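Major allergen Dau c 1 (Daucus carota, PDB 2WQL) is a major carrot allergen and pathogenesis-related plant-defence protein that probably binds small ligands in an internal cavity, possibly including abscisic acid. Local coordinates at residues S21-D26 with K145-Y150; V69-V74 with L79-T84; M102-T107 with S112-T117. The protein carries 4 engineered substitutions. All blocks are in the same frame, centred on the assembly; numbering follows the deposited sequence.

Contact 1 of 3, residues S21-D26 with K145-Y150; sequences SGIVLD and KAIEAY. With P4C (O-acetaldehydyl-hexaethylene glycol), chain E.
Where Gly22 and Ile23 meet Ile147, the flat group is the peptide unit that follows Gly22, and no aromatic ring takes part. CG2 of Ile147 stands over one face of that peptide, 3.9 Å from Gly22 C. Glycine suits its position because, with no side chain, it lets the short helix come close to Ile147, with 6.6 Å between the CA atoms of Gly22 and Ile147. Beside it, Ile23 CG2 touches Ile147 CG2 at 3.9 Å and Ile147 CD1 at 4.0 Å, the two side chains crossing at about a right angle. With chi1 of Ile147 at -70°, its CG2 is anti to the backbone N and presses on both neighbours, a task for which a beta-branched chain is well shaped.

This is the Bet v 1 fold, in which a curved antiparallel sheet wraps round a long C-terminal helix, here 130-153, and two short helices, here 16-25 and 27-34, form a V that supports it. Val30 of helix 27-34 also rests on Ile147. The segments meet through van der Waals contacts, with no hydrogen bond between them. Ile23 also lines the ligand pocket: O1, the terminal oxygen of the bound glycol, lies 3.1 Å from Ile23 O, but a hydrogen bond there would need a proton on O1 and is doubtful. The CG1 arm of Ile23 leads away from Ile147 to Met102 of the sheet. Within helix 130-153, Lys145 NZ forms a salt bridge with Glu148 OE2 at 2.6 Å, on the syn side and 18° out of the carboxylate plane.

Contact 2 of 3, residues V69-V74 with L79-T84; sequences VRTDAV and LSYDST. Engineered in segment 79-84: Ser80 (natural residue Thr). With P4C (O-acetaldehydyl-hexaethylene glycol), chain E.
Tyr81 has its ring anti to the backbone N (chi1 -174°), and Thr71 holds OG1 beside its own N with CG2 anti to it (chi1 -57°). Thr71 OG1 and Tyr81 OH share a hydrogen bond of 2.6 Å, while Thr71 CG2 lies obliquely against the ring, 3.5 Å from CE1 of Tyr81. Threonine can do both, offering a polar and a methyl branch from one carbon. Across the ring from CE1, Tyr81 CE2 comes within 3.8 Å of C3 of the bound glycol, and Ser83 and Val69 also line this pocket.

The two strands form an antiparallel hairpin interrupted by a classic beta bulge, which shifts the register by one residue. Asp72 and Ala73 both face Asp82, whose O accepts Asp72 N at 2.9 Å and Ala73 N at 3.2 Å, both from the same face of the carbonyl plane.

The extra residue of the bulge brings the Asp72 carboxylate to the face that carries Arg70 and Thr84. Its OD2 takes Thr84 OG1 on the syn lone pair at 2.6 Å, and OD1 forms a salt bridge with Arg70 NE, 3.0 Å away and in the guanidinium plane. With its two oxygens divided between a hydroxyl and a cation, the Asp72 carboxylate is fixed in rotation and probably favoured in its charged form.

Contact 3 of 3, residues M102-T107 with S112-T117; sequences MVVVPT and SITKTT. Engineered in segment 102-107: Met102 (natural residue Leu). With P4C (O-acetaldehydyl-hexaethylene glycol), chain E.
Met102, an engineered residue where the natural protein has leucine, runs out with CG anti to the backbone N (chi1 -168°) and then bends at chi3 (75°). This course carries CG past Thr116 OG1 at 3.4 Å and sets SD against Thr114 CG2 at 3.8 Å, the flexible chain lying slantwise over both threonines. Thr114, with chi1 at -65°, divides its branches: the methyl serves Met102, and OG1 lies beside Val104 CG1 at 3.7 Å. Val104 and Thr114 stand side by side, so the similarly shaped, beta-branched residues fit neatly as a non-hydrogen-bonded pair. Thr116 repeats the choice of torsion, and its CG2 thus faces the bound glycol, 3.5 Å from C8 of that molecule.

On the other face Val103 and Lys115 also lie alongside each other, CG1 of Val103 meeting CB of Lys115 at 4.0 Å. The lysine is extended beyond CG, so its aliphatic stem runs along the sheet and carries NZ past Val105. Lys115 NZ of the third subunit bonds to Val104 O. Thr107 and Ile113 meet at a slant near the turn, OG1 of Thr107 3.9 Å from CG1 of Ile113.

The strands are the two arms of a regular antiparallel hairpin, paired through both N-H and C=O of Val103 with Lys115 and of Val105 with Ile113; Lys115 N approaches Val103 O at 2.9 Å. Pro106, lacking an N-H, costs the pairing nothing because it faces Ser112 in a non-hydrogen-bonded pair. The chemistry implies a two-sided surface: methyl, thioether and hydroxyl groups toward the helix and pocket, and the face of Val103 and Lys115, where those two residues pack on the third subunit.

The centres of contacts 2 and 3 are about 14 Å apart, and that of contact 1 lies about 16 Å from the centre of contact 2 and about 14 Å from that of contact 3. Contacts 2 and 3 are successive hairpins of the one antiparallel sheet, joined where strand 80-87 neighbours strand 95-106: Tyr81 O and Met102 N, 2.7 Å apart, probably form a hydrogen bond. Contact 1 closes the chain around both, bringing helix 16-25 to the C-terminal helix 130-153. Val24 of the short helix packs on Tyr81, Val74 and Met102, fastening the helical layer to the sheet. Helix 16-25, through Ile23, and both hairpins line the ligand pocket.

Contact 1 of 3, residues S21-D26 with K145-Y150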
loop_
_atom_site.group_PDB
_atom_site.type_symbol
_atom_site.label_atom_id
_atom_site.label_comp_id
_atom_site.label_asym_id
_atom_site.label_seq_id
_atom_site.Cartn_x
_atom_site.Cartn_y
_atom_site.Cartn_z
ATOM N N SER A 21 -0.746 0.026 25.458
ATOM C CA SER A 21 -1.067 0.234 26.859
ATOM C C SER A 21 -2.578 0.189 27.041
ATOM O O SER A 21 -3.066 -0.290 28.053
ATOM C CB SER A 21 -0.495 1.553 27.378
ATOM O OG SER A 21 -1.207 2.651 26.819
ATOM N N GLY A 22 -3.319 0.658 26.050
ATOM C CA GLY A 22 -4.762 0.696 26.158
ATOM C C GLY A 22 -5.419 -0.653 25.942
ATOM O O GLY A 22 -6.345 -1.022 26.660
ATOM N N ILE A 23 -4.957 -1.394 24.942
ATOM C CA ILE A 23 -5.643 -2.627 24.563
ATOM C C ILE A 23 -5.030 -3.869 25.190
ATOM O O ILE A 23 -5.586 -4.947 25.029
ATOM C CB ILE A 23 -5.752 -2.815 23.023
ATOM C CG1 ILE A 23 -4.392 -3.161 22.410
ATOM C CG2 ILE A 23 -6.363 -1.574 22.363
ATOM C CD1 ILE A 23 -4.386 -3.213 20.879
ATOM N N VAL A 24 -3.912 -3.730 25.909
ATOM C CA VAL A 24 -3.336 -4.847 26.682
ATOM C C VAL A 24 -3.070 -4.487 28.148
ATOM O O VAL A 24 -3.726 -5.013 29.051
ATOM C CB VAL A 24 -2.026 -5.358 26.050
ATOM C CG1 VAL A 24 -1.380 -6.395 26.938
ATOM C CG2 VAL A 24 -2.286 -5.931 24.662
ATOM N N LEU A 25 -2.119 -3.588 28.391
ATOM C CA LEU A 25 -1.618 -3.373 29.756
ATOM C C LEU A 25 -2.674 -2.884 30.734
ATOM O O LEU A 25 -2.772 -3.411 31.847
ATOM C CB LEU A 25 -0.429 -2.396 29.768
ATOM C CG LEU A 25 0.844 -2.882 29.063
ATOM C CD1 LEU A 25 1.994 -1.908 29.255
ATOM C CD2 LEU A 25 1.217 -4.275 29.543
ATOM N N ASP A 26 -3.449 -1.884 30.309
ATOM C CA ASP A 26 -4.420 -1.204 31.169
ATOM C C ASP A 26 -5.859 -1.546 30.806
ATOM O O ASP A 26 -6.790 -0.898 31.272
ATOM C CB ASP A 26 -4.215 0.309 31.082
ATOM C CG ASP A 26 -2.804 0.729 31.452
ATOM O OD1 ASP A 26 -2.201 0.083 32.339
ATOM O OD2 ASP A 26 -2.304 1.722 30.872
ATOM N N LYS A 145 -11.516 0.630 18.564
ATOM C CA LYS A 145 -11.742 2.025 18.250
ATOM C C LYS A 145 -12.381 2.801 19.396
ATOM O O LYS A 145 -12.166 4.002 19.539
ATOM C CB LYS A 145 -12.576 2.152 16.971
ATOM C CG LYS A 145 -11.824 1.753 15.684
ATOM C CD LYS A 145 -10.620 2.663 15.426
ATOM C CE LYS A 145 -9.970 2.447 14.054
ATOM N NZ LYS A 145 -8.754 3.338 13.902
ATOM N N ALA A 146 -13.176 2.131 20.216
ATOM C CA ALA A 146 -13.710 2.771 21.413
ATOM C C ALA A 146 -12.542 3.115 22.344
ATOM O O ALA A 146 -12.517 4.179 22.956
ATOM C CB ALA A 146 -14.725 1.865 22.110
ATOM N N ILE A 147 -11.570 2.207 22.432
ATOM C CA ILE A 147 -10.371 2.422 23.244
ATOM C C ILE A 147 -9.487 3.520 22.648
ATOM O O ILE A 147 -8.980 4.384 23.370
ATOM C CB ILE A 147 -9.567 1.102 23.440
ATOM C CG1 ILE A 147 -10.331 0.143 24.357
ATOM C CG2 ILE A 147 -8.202 1.361 24.052
ATOM C CD1 ILE A 147 -9.864 -1.295 24.267
ATOM N N GLU A 148 -9.309 3.499 21.333
ATOM C CA GLU A 148 -8.593 4.584 20.643
ATOM C C GLU A 148 -9.186 5.962 20.995
ATOM O O GLU A 148 -8.468 6.921 21.269
ATOM C CB GLU A 148 -8.627 4.370 19.128
ATOM C CG GLU A 148 -7.554 5.125 18.370
ATOM C CD GLU A 148 -7.819 5.203 16.869
ATOM O OE1 GLU A 148 -8.156 6.301 16.403
ATOM O OE2 GLU A 148 -7.703 4.184 16.149
ATOM N N ALA A 149 -10.504 6.046 21.005
ATOM C CA ALA A 149 -11.192 7.282 21.353
ATOM C C ALA A 149 -10.845 7.727 22.769
ATOM O O ALA A 149 -10.583 8.901 23.019
ATOM C CB ALA A 149 -12.677 7.101 21.208
ATOM N N TYR A 150 -10.837 6.785 23.704
ATOM C CA TYR A 150 -10.512 7.106 25.098
ATOM C C TYR A 150 -9.042 7.593 25.247
ATOM O O TYR A 150 -8.755 8.539 25.993
ATOM C CB TYR A 150 -10.798 5.897 25.996
ATOM C CG TYR A 150 -10.261 6.042 27.396
ATOM C CD1 TYR A 150 -11.046 6.572 28.406
ATOM C CD2 TYR A 150 -8.964 5.655 27.700
ATOM C CE1 TYR A 150 -10.557 6.716 29.692
ATOM C CE2 TYR A 150 -8.457 5.793 28.976
ATOM C CZ TYR A 150 -9.254 6.326 29.974
ATOM O OH TYR A 150 -8.748 6.463 31.251
HETATM O O1 P4C E . -6.448 -7.708 26.264
HETATM C C2 P4C E . -6.846 -8.359 25.301
HETATM C C3 P4C E . -6.273 -8.153 23.910
HETATM O O4 P4C E . -6.888 -9.117 23.035
HETATM C C5 P4C E . -6.215 -9.403 21.789
HETATM C C6 P4C E . -6.712 -10.758 21.267
HETATM O O7 P4C E . -7.775 -10.595 20.333
HETATM C C8 P4C E . -7.380 -10.087 19.039
HETATM C C9 P4C E . -8.228 -8.894 18.541
HETATM O O10 P4C E . -7.437 -7.682 18.474
HETATM C C11 P4C E . -8.201 -6.461 18.511
HETATM C C12 P4C E . -8.019 -5.723 19.835
HETATM O O13 P4C E . -9.276 -5.590 20.516
HETATM C C14 P4C E . -9.223 -4.847 21.741
HETATM C C15 P4C E . -8.799 -5.734 22.906
HETATM O O16 P4C E . -9.923 -6.122 23.698
HETATM C C17 P4C E . -9.784 -7.402 24.362
HETATM C C18 P4C E . -11.140 -8.138 24.460
HETATM O O19 P4C E . -11.000 -9.574 24.591
HETATM C C20 P4C E . -11.342 -10.334 23.413
HETATM C C21 P4C E . -10.519 -11.638 23.355
HETATM O O22 P4C E . -9.816 -11.854 22.109
#

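Contact 2 of 3, residues V69-V74 with L79-T84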
loop_
_atom_site.group_PDB
_atom_site.type_symbol
_atom_site.label_atom_id
_atom_site.label_comp_id
_atom_site.label_asym_id
_atom_site.label_seq_id
_atom_site.Cartn_x
_atom_site.Cartn_y
_atom_site.Cartn_z
ATOM N N VAL A 69 -10.770 -16.388 28.262
ATOM C CA VAL A 69 -9.537 -16.098 27.523
ATOM C C VAL A 69 -8.315 -16.182 28.429
ATOM O O VAL A 69 -8.256 -15.505 29.442
ATOM C CB VAL A 69 -9.602 -14.692 26.904
ATOM C CG1 VAL A 69 -8.330 -14.373 26.107
ATOM C CG2 VAL A 69 -10.838 -14.580 26.038
ATOM N N ARG A 70 -7.343 -16.998 28.032
ATOM C CA ARG A 70 -6.095 -17.162 28.769
ATOM C C ARG A 70 -5.015 -16.326 28.109
ATOM O O ARG A 70 -4.917 -16.321 26.892
ATOM C CB ARG A 70 -5.679 -18.627 28.768
ATOM C CG ARG A 70 -4.353 -18.925 29.439
ATOM C CD ARG A 70 -4.023 -20.405 29.353
ATOM N NE ARG A 70 -3.754 -20.792 27.972
ATOM C CZ ARG A 70 -4.170 -21.912 27.393
ATOM N NH1 ARG A 70 -4.896 -22.792 28.049
ATOM N NH2 ARG A 70 -3.866 -22.142 26.131
ATOM N N THR A 71 -4.214 -15.621 28.904
ATOM C CA THR A 71 -3.032 -14.930 28.396
ATOM C C THR A 71 -1.857 -15.909 28.400
ATOM O O THR A 71 -1.512 -16.422 29.453
ATOM C CB THR A 71 -2.632 -13.727 29.292
ATOM O OG1 THR A 71 -3.723 -12.802 29.419
ATOM C CG2 THR A 71 -1.392 -12.998 28.719
ATOM N N ASP A 72 -1.255 -16.138 27.229
ATOM C CA ASP A 72 -0.130 -17.057 27.073
ATOM C C ASP A 72 1.197 -16.331 27.244
ATOM O O ASP A 72 2.150 -16.901 27.755
ATOM C CB ASP A 72 -0.174 -17.729 25.709
ATOM C CG ASP A 72 -1.479 -18.474 25.463
ATOM O OD1 ASP A 72 -1.760 -19.448 26.192
ATOM O OD2 ASP A 72 -2.226 -18.085 24.524
ATOM N N ALA A 73 1.272 -15.075 26.806
ATOM C CA ALA A 73 2.535 -14.306 26.838
ATOM C C ALA A 73 2.266 -12.807 26.667
ATOM O O ALA A 73 1.354 -12.395 25.943
ATOM C CB ALA A 73 3.503 -14.793 25.769
ATOM N N VAL A 74 3.054 -12.000 27.363
ATOM C CA VAL A 74 3.057 -10.547 27.196
ATOM C C VAL A 74 4.490 -10.064 27.079
ATOM O O VAL A 74 5.348 -10.469 27.865
ATOM C CB VAL A 74 2.476 -9.817 28.401
ATOM C CG1 VAL A 74 2.058 -8.407 28.034
ATOM C CG2 VAL A 74 1.303 -10.557 28.969
ATOM N N LEU A 79 5.834 -4.891 22.378
ATOM C CA LEU A 79 4.422 -4.639 22.112
ATOM C C LEU A 79 3.740 -5.849 21.432
ATOM O O LEU A 79 3.031 -5.696 20.435
ATOM C CB LEU A 79 4.253 -3.380 21.262
ATOM C CG LEU A 79 5.082 -2.150 21.656
ATOM C CD1 LEU A 79 4.732 -0.965 20.778
ATOM C CD2 LEU A 79 4.916 -1.814 23.141
ATOM N N SER A 80 3.963 -7.046 21.968
ATOM C CA SER A 80 3.256 -8.224 21.500
ATOM C C SER A 80 2.462 -8.868 22.625
ATOM O O SER A 80 2.798 -8.729 23.804
ATOM C CB SER A 80 4.213 -9.244 20.876
ATOM O OG SER A 80 4.974 -9.933 21.842
ATOM N N TYR A 81 1.392 -9.560 22.248
ATOM C CA TYR A 81 0.470 -10.191 23.203
ATOM C C TYR A 81 -0.071 -11.458 22.562
ATOM O O TYR A 81 -0.536 -11.423 21.424
ATOM C CB TYR A 81 -0.679 -9.242 23.554
ATOM C CG TYR A 81 -1.638 -9.724 24.642
ATOM C CD1 TYR A 81 -1.280 -9.686 25.991
ATOM C CD2 TYR A 81 -2.916 -10.177 24.327
ATOM C CE1 TYR A 81 -2.154 -10.117 26.978
ATOM C CE2 TYR A 81 -3.787 -10.608 25.300
ATOM C CZ TYR A 81 -3.410 -10.578 26.622
ATOM O OH TYR A 81 -4.287 -11.007 27.598
ATOM N N ASP A 82 0.030 -12.573 23.289
ATOM C CA ASP A 82 -0.478 -13.860 22.836
ATOM C C ASP A 82 -1.517 -14.350 23.826
ATOM O O ASP A 82 -1.293 -14.301 25.028
ATOM C CB ASP A 82 0.654 -14.882 22.750
ATOM C CG ASP A 82 1.790 -14.424 21.846
ATOM O OD1 ASP A 82 1.531 -14.095 20.676
ATOM O OD2 ASP A 82 2.952 -14.387 22.315
ATOM N N SER A 83 -2.652 -14.820 23.317
ATOM C CA SER A 83 -3.740 -15.291 24.157
ATOM C C SER A 83 -4.610 -16.299 23.443
ATOM O O SER A 83 -4.667 -16.305 22.204
ATOM C CB SER A 83 -4.615 -14.123 24.581
ATOM O OG SER A 83 -5.149 -13.469 23.447
ATOM N N THR A 84 -5.297 -17.137 24.226
ATOM C CA THR A 84 -6.090 -18.244 23.688
ATOM C C THR A 84 -7.489 -18.256 24.250
ATOM O O THR A 84 -7.670 -18.168 25.450
ATOM C CB THR A 84 -5.451 -19.597 24.015
ATOM O OG1 THR A 84 -4.088 -19.586 23.600
ATOM C CG2 THR A 84 -6.179 -20.737 23.290
HETATM O O1 P4C E . -6.448 -7.708 26.264
HETATM C C2 P4C E . -6.846 -8.359 25.301
HETATM C C3 P4C E . -6.273 -8.153 23.910
HETATM O O4 P4C E . -6.888 -9.117 23.035
HETATM C C5 P4C E . -6.215 -9.403 21.789
HETATM C C6 P4C E . -6.712 -10.758 21.267
HETATM O O7 P4C E . -7.775 -10.595 20.333
HETATM C C8 P4C E . -7.380 -10.087 19.039
HETATM C C9 P4C E . -8.228 -8.894 18.541
HETATM O O10 P4C E . -7.437 -7.682 18.474
HETATM C C11 P4C E . -8.201 -6.461 18.511
HETATM C C12 P4C E . -8.019 -5.723 19.835
HETATM O O13 P4C E . -9.276 -5.590 20.516
HETATM C C14 P4C E . -9.223 -4.847 21.741
HETATM C C15 P4C E . -8.799 -5.734 22.906
HETATM O O16 P4C E . -9.923 -6.122 23.698
HETATM C C17 P4C E . -9.784 -7.402 24.362
HETATM C C18 P4C E . -11.140 -8.138 24.460
HETATM O O19 P4C E . -11.000 -9.574 24.591
HETATM C C20 P4C E . -11.342 -10.334 23.413
HETATM C C21 P4C E . -10.519 -11.638 23.355
HETATM O O22 P4C E . -9.816 -11.854 22.109
#

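Contact 3 of 3, residues M102-T107 with S112-T117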
loop_
_atom_site.group_PDB
_atom_site.type_symbol
_atom_site.label_atom_id
_atom_site.label_comp_id
_atom_site.label_asym_id
_atom_site.label_seq_id
_atom_site.Cartn_x
_atom_site.Cartn_y
_atom_site.Cartn_z
ATOM N N MET A 102 -0.750 -11.256 18.693
ATOM C CA MET A 102 -0.915 -9.865 18.327
ATOM C C MET A 102 0.396 -9.111 18.464
ATOM O O MET A 102 1.154 -9.316 19.417
ATOM C CB MET A 102 -1.956 -9.213 19.224
ATOM C CG MET A 102 -2.401 -7.870 18.746
ATOM S SD MET A 102 -3.500 -7.096 19.924
ATOM C CE MET A 102 -2.301 -6.623 21.172
ATOM N N VAL A 103 0.661 -8.228 17.514
ATOM C CA VAL A 103 1.807 -7.340 17.628
ATOM C C VAL A 103 1.390 -5.945 17.162
ATOM O O VAL A 103 0.667 -5.817 16.196
ATOM C CB VAL A 103 3.021 -7.876 16.827
ATOM C CG1 VAL A 103 2.710 -7.925 15.332
ATOM C CG2 VAL A 103 4.273 -7.048 17.099
ATOM N N VAL A 104 1.821 -4.912 17.874
ATOM C CA VAL A 104 1.535 -3.531 17.497
ATOM C C VAL A 104 2.812 -2.957 16.897
ATOM O O VAL A 104 3.822 -2.885 17.569
ATOM C CB VAL A 104 1.103 -2.683 18.703
ATOM C CG1 VAL A 104 0.611 -1.356 18.243
ATOM C CG2 VAL A 104 0.031 -3.390 19.499
ATOM N N VAL A 105 2.787 -2.561 15.632
ATOM C CA VAL A 105 4.008 -2.048 15.011
ATOM C C VAL A 105 3.875 -0.564 14.667
ATOM O O VAL A 105 2.818 -0.130 14.233
ATOM C CB VAL A 105 4.449 -2.872 13.748
ATOM C CG1 VAL A 105 4.076 -4.329 13.886
ATOM C CG2 VAL A 105 3.860 -2.304 12.500
ATOM N N PRO A 106 4.941 0.223 14.884
ATOM C CA PRO A 106 4.863 1.647 14.566
ATOM C C PRO A 106 4.934 1.951 13.087
ATOM O O PRO A 106 5.444 1.151 12.306
ATOM C CB PRO A 106 6.074 2.246 15.285
ATOM C CG PRO A 106 6.974 1.127 15.525
ATOM C CD PRO A 106 6.136 -0.094 15.675
ATOM N N THR A 107 4.426 3.118 12.718
ATOM C CA THR A 107 4.395 3.576 11.333
ATOM C C THR A 107 5.154 4.890 11.212
ATOM O O THR A 107 5.219 5.677 12.168
ATOM C CB THR A 107 2.950 3.802 10.863
ATOM O OG1 THR A 107 2.284 2.546 10.762
ATOM C CG2 THR A 107 2.923 4.439 9.509
ATOM N N SER A 112 0.318 3.677 14.161
ATOM C CA SER A 112 0.577 2.253 14.346
ATOM C C SER A 112 -0.359 1.342 13.550
ATOM O O SER A 112 -1.409 1.768 13.106
ATOM C CB SER A 112 0.460 1.909 15.831
ATOM O OG SER A 112 -0.832 2.241 16.351
ATOM N N ILE A 113 0.061 0.095 13.365
ATOM C CA ILE A 113 -0.785 -0.971 12.839
ATOM C C ILE A 113 -0.778 -2.091 13.859
ATOM O O ILE A 113 0.284 -2.538 14.266
ATOM C CB ILE A 113 -0.268 -1.551 11.509
ATOM C CG1 ILE A 113 -0.222 -0.481 10.414
ATOM C CG2 ILE A 113 -1.179 -2.658 11.028
ATOM C CD1 ILE A 113 0.523 -0.900 9.179
ATOM N N THR A 114 -1.958 -2.535 14.278
ATOM C CA THR A 114 -2.087 -3.643 15.211
ATOM C C THR A 114 -2.428 -4.879 14.368
ATOM O O THR A 114 -3.505 -4.940 13.750
ATOM C CB THR A 114 -3.172 -3.349 16.277
ATOM O OG1 THR A 114 -2.754 -2.236 17.072
ATOM C CG2 THR A 114 -3.405 -4.522 17.177
ATOM N N LYS A 115 -1.507 -5.838 14.335
ATOM C CA LYS A 115 -1.637 -7.038 13.512
ATOM C C LYS A 115 -1.955 -8.249 14.381
ATOM O O LYS A 115 -1.148 -8.579 15.266
ATOM C CB LYS A 115 -0.326 -7.277 12.759
ATOM C CG LYS A 115 0.091 -6.091 11.851
ATOM C CD LYS A 115 1.342 -6.378 11.021
ATOM C CE LYS A 115 1.586 -5.299 9.963
ATOM N NZ LYS A 115 2.994 -5.337 9.415
ATOM N N THR A 116 -3.105 -8.898 14.147
ATOM C CA THR A 116 -3.501 -10.089 14.902
ATOM C C THR A 116 -3.673 -11.283 13.981
ATOM O O THR A 116 -4.295 -11.187 12.938
ATOM C CB THR A 116 -4.821 -9.891 15.669
ATOM O OG1 THR A 116 -4.724 -8.710 16.475
ATOM C CG2 THR A 116 -5.128 -11.112 16.561
ATOM N N THR A 117 -3.122 -12.411 14.392
ATOM C CA THR A 117 -3.315 -13.678 13.707
ATOM C C THR A 117 -4.074 -14.603 14.642
ATOM O O THR A 117 -3.681 -14.787 15.789
ATOM C CB THR A 117 -1.951 -14.335 13.378
ATOM O OG1 THR A 117 -1.218 -13.476 12.495
ATOM C CG2 THR A 117 -2.156 -15.720 12.766
HETATM O O1 P4C E . -6.448 -7.708 26.264
HETATM C C2 P4C E . -6.846 -8.359 25.301
HETATM C C3 P4C E . -6.273 -8.153 23.910
HETATM O O4 P4C E . -6.888 -9.117 23.035
HETATM C C5 P4C E . -6.215 -9.403 21.789
HETATM C C6 P4C E . -6.712 -10.758 21.267
HETATM O O7 P4C E . -7.775 -10.595 20.333
HETATM C C8 P4C E . -7.380 -10.087 19.039
HETATM C C9 P4C E . -8.228 -8.894 18.541
HETATM O O10 P4C E . -7.437 -7.682 18.474
HETATM C C11 P4C E . -8.201 -6.461 18.511
HETATM C C12 P4C E . -8.019 -5.723 19.835
HETATM O O13 P4C E . -9.276 -5.590 20.516
HETATM C C14 P4C E . -9.223 -4.847 21.741
HETATM C C15 P4C E . -8.799 -5.734 22.906
HETATM O O16 P4C E . -9.923 -6.122 23.698
HETATM C C17 P4C E . -9.784 -7.402 24.362
HETATM C C18 P4C E . -11.140 -8.138 24.460
HETATM O O19 P4C E . -11.000 -9.574 24.591
HETATM C C20 P4C E . -11.342 -10.334 23.413
HETATM C C21 P4C E . -10.519 -11.638 23.355
HETATM O O22 P4C E . -9.816 -11.854 22.109
#